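Local structure of putative electron transport related protein (Corynebacterium diphtheriae, 4PQ1) at residues Ile82-Tyr87 with Pro109-Ala114. The protein is a DsbF homologue with a thioredoxin-like fold that probably carries out thiol-disulfide exchange on extracytoplasmic proteins. Residues are numbered along the deposited sequence; the frame is centred on the assembly and turned at random.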
loop_
_atom_site.group_PDB
_atom_site.type_symbol
_atom_site.label_atom_id
_atom_site.label_comp_id
_atom_site.label_asym_id
_atom_site.label_seq_id
_atom_site.Cartn_x
_atom_site.Cartn_y
_atom_site.Cartn_z
ATOM N N ILE A 82 -4.367 -2.886 -0.819
ATOM C CA ILE A 82 -5.669 -2.286 -1.062
ATOM C C ILE A 82 -6.166 -2.839 -2.399
ATOM O O ILE A 82 -5.783 -2.371 -3.468
ATOM C CB ILE A 82 -5.593 -0.745 -1.072
ATOM C CG1 ILE A 82 -5.073 -0.245 0.276
ATOM C CG2 ILE A 82 -6.948 -0.118 -1.390
ATOM C CD1 ILE A 82 -4.873 1.243 0.331
ATOM N N ASN A 83 -7.012 -3.855 -2.323
ATOM C CA ASN A 83 -7.500 -4.559 -3.506
ATOM C C ASN A 83 -8.587 -3.735 -4.181
ATOM O O ASN A 83 -9.662 -3.518 -3.603
ATOM C CB ASN A 83 -7.988 -5.951 -3.085
ATOM C CG ASN A 83 -8.623 -6.747 -4.221
ATOM O OD1 ASN A 83 -9.760 -7.185 -4.098
ATOM N ND2 ASN A 83 -7.898 -6.934 -5.317
ATOM N N VAL A 84 -8.293 -3.209 -5.373
ATOM C CA VAL A 84 -9.266 -2.361 -6.058
ATOM C C VAL A 84 -9.750 -3.025 -7.368
ATOM O O VAL A 84 -9.037 -3.833 -7.957
ATOM C CB VAL A 84 -8.691 -0.949 -6.354
ATOM C CG1 VAL A 84 -8.157 -0.296 -5.051
ATOM C CG2 VAL A 84 -7.593 -1.006 -7.410
ATOM N N ARG A 85 -10.972 -2.698 -7.783
ATOM C CA ARG A 85 -11.498 -3.097 -9.095
ATOM C C ARG A 85 -11.574 -4.609 -9.271
ATOM O O ARG A 85 -11.699 -5.116 -10.383
ATOM C CB ARG A 85 -10.656 -2.497 -10.220
ATOM C CG ARG A 85 -11.177 -1.183 -10.744
ATOM C CD ARG A 85 -10.100 -0.379 -11.472
ATOM N NE ARG A 85 -10.079 0.959 -10.916
ATOM C CZ ARG A 85 -9.062 1.808 -10.966
ATOM N NH1 ARG A 85 -7.924 1.494 -11.577
ATOM N NH2 ARG A 85 -9.204 2.993 -10.391
ATOM N N ASP A 86 -11.502 -5.323 -8.158
ATOM C CA ASP A 86 -11.813 -6.736 -8.140
ATOM C C ASP A 86 -13.225 -6.884 -7.595
ATOM O O ASP A 86 -13.434 -7.029 -6.387
ATOM C CB ASP A 86 -10.794 -7.510 -7.309
ATOM C CG ASP A 86 -9.746 -8.182 -8.169
ATOM O OD1 ASP A 86 -10.128 -8.736 -9.220
ATOM O OD2 ASP A 86 -8.550 -8.162 -7.798
ATOM N N TYR A 87 -14.193 -6.813 -8.502
ATOM C CA TYR A 87 -15.605 -6.817 -8.134
ATOM C C TYR A 87 -16.080 -8.205 -7.764
ATOM O O TYR A 87 -17.115 -8.369 -7.120
ATOM C CB TYR A 87 -16.445 -6.243 -9.267
ATOM C CG TYR A 87 -15.997 -4.858 -9.640
ATOM C CD1 TYR A 87 -16.058 -3.815 -8.718
ATOM C CD2 TYR A 87 -15.482 -4.590 -10.900
ATOM C CE1 TYR A 87 -15.619 -2.530 -9.050
ATOM C CE2 TYR A 87 -15.047 -3.311 -11.242
ATOM C CZ TYR A 87 -15.125 -2.288 -10.315
ATOM O OH TYR A 87 -14.702 -1.024 -10.655
ATOM N N PRO A 109 -13.261 -2.383 -3.802
ATOM C CA PRO A 109 -13.398 -2.391 -5.270
ATOM C C PRO A 109 -13.392 -0.997 -5.926
ATOM O O PRO A 109 -12.793 -0.869 -6.995
ATOM C CB PRO A 109 -14.747 -3.087 -5.497
ATOM C CG PRO A 109 -14.935 -3.944 -4.288
ATOM C CD PRO A 109 -14.309 -3.180 -3.140
ATOM N N PRO A 110 -14.025 0.026 -5.312
ATOM C CA PRO A 110 -14.015 1.283 -6.069
ATOM C C PRO A 110 -12.910 2.246 -5.615
ATOM O O PRO A 110 -12.891 3.403 -6.030
ATOM C CB PRO A 110 -15.391 1.865 -5.772
ATOM C CG PRO A 110 -15.663 1.424 -4.367
ATOM C CD PRO A 110 -14.999 0.070 -4.204
ATOM N N PHE A 111 -12.016 1.756 -4.766
ATOM C CA PHE A 111 -10.841 2.493 -4.335
ATOM C C PHE A 111 -11.223 3.796 -3.611
ATOM O O PHE A 111 -10.654 4.854 -3.856
ATOM C CB PHE A 111 -9.915 2.742 -5.544
ATOM C CG PHE A 111 -8.482 3.066 -5.165
ATOM C CD1 PHE A 111 -8.070 3.034 -3.838
ATOM C CD2 PHE A 111 -7.530 3.316 -6.144
ATOM C CE1 PHE A 111 -6.772 3.320 -3.501
ATOM C CE2 PHE A 111 -6.211 3.586 -5.801
ATOM C CZ PHE A 111 -5.836 3.594 -4.485
ATOM N N LYS A 112 -12.186 3.687 -2.701
ATOM C CA LYS A 112 -12.629 4.827 -1.937
ATOM C C LYS A 112 -11.497 5.304 -1.025
ATOM O O LYS A 112 -11.432 6.483 -0.661
ATOM C CB LYS A 112 -13.885 4.484 -1.127
ATOM C CG LYS A 112 -15.172 4.459 -1.950
ATOM C CD LYS A 112 -16.354 3.972 -1.119
ATOM C CE LYS A 112 -17.656 4.076 -1.901
ATOM N NZ LYS A 112 -17.911 5.460 -2.403
ATOM N N THR A 113 -10.597 4.381 -0.687
ATOM C CA THR A 113 -9.436 4.662 0.161
ATOM C C THR A 113 -8.545 5.761 -0.411
ATOM O O THR A 113 -7.836 6.454 0.325
ATOM C CB THR A 113 -8.580 3.393 0.361
ATOM O OG1 THR A 113 -9.367 2.387 0.992
ATOM C CG2 THR A 113 -7.388 3.673 1.243
ATOM N N ALA A 114 -8.584 5.928 -1.728
ATOM C CA ALA A 114 -7.754 6.936 -2.377
ATOM C C ALA A 114 -8.034 8.312 -1.786
ATOM O O ALA A 114 -7.137 9.143 -1.682
ATOM C CB ALA A 114 -7.991 6.942 -3.885
#
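Arg85, following strand 77-83, hands its backbone N-H to Pro109 O at 2.7 Å, where Val84 and Pro109 bring their CA atoms to 4.2 Å. The N-H...O angle is 148°. The side chains that meet across the contact are mostly apolar. Val84 sets CG1 over one face of the Phe111 ring in a CH-pi contact, 3.8 Å from the centroid and displaced toward the rim near CG; Ala114 CB covers the opposite face. Phe111 CG lies anti to its backbone N (chi1 -160°), which swings the ring between the two. Ile82 crosses that ring at about a right angle, its CG2 4.0 Å from Phe111 CE1, while its CD1 meets Thr113 CG2 tip to tip at 3.6 Å. Thr113 OG1 bonds to Asp108. At the other end Tyr87 CD1 rests 3.6 Å from Pro109 CB. Asn83 ND2 donates to the anti lone pair of Asp86 OD2, nearly in its own amide plane, and Gln54 N binds the same oxygen. One backbone bond and a buried hydrophobic cluster thus join strand 77-83 and the chain following it to the loop after edge strand 105-107, while Asp86 ties the turn to the residues just before the Cys56-Cys59 disulfide.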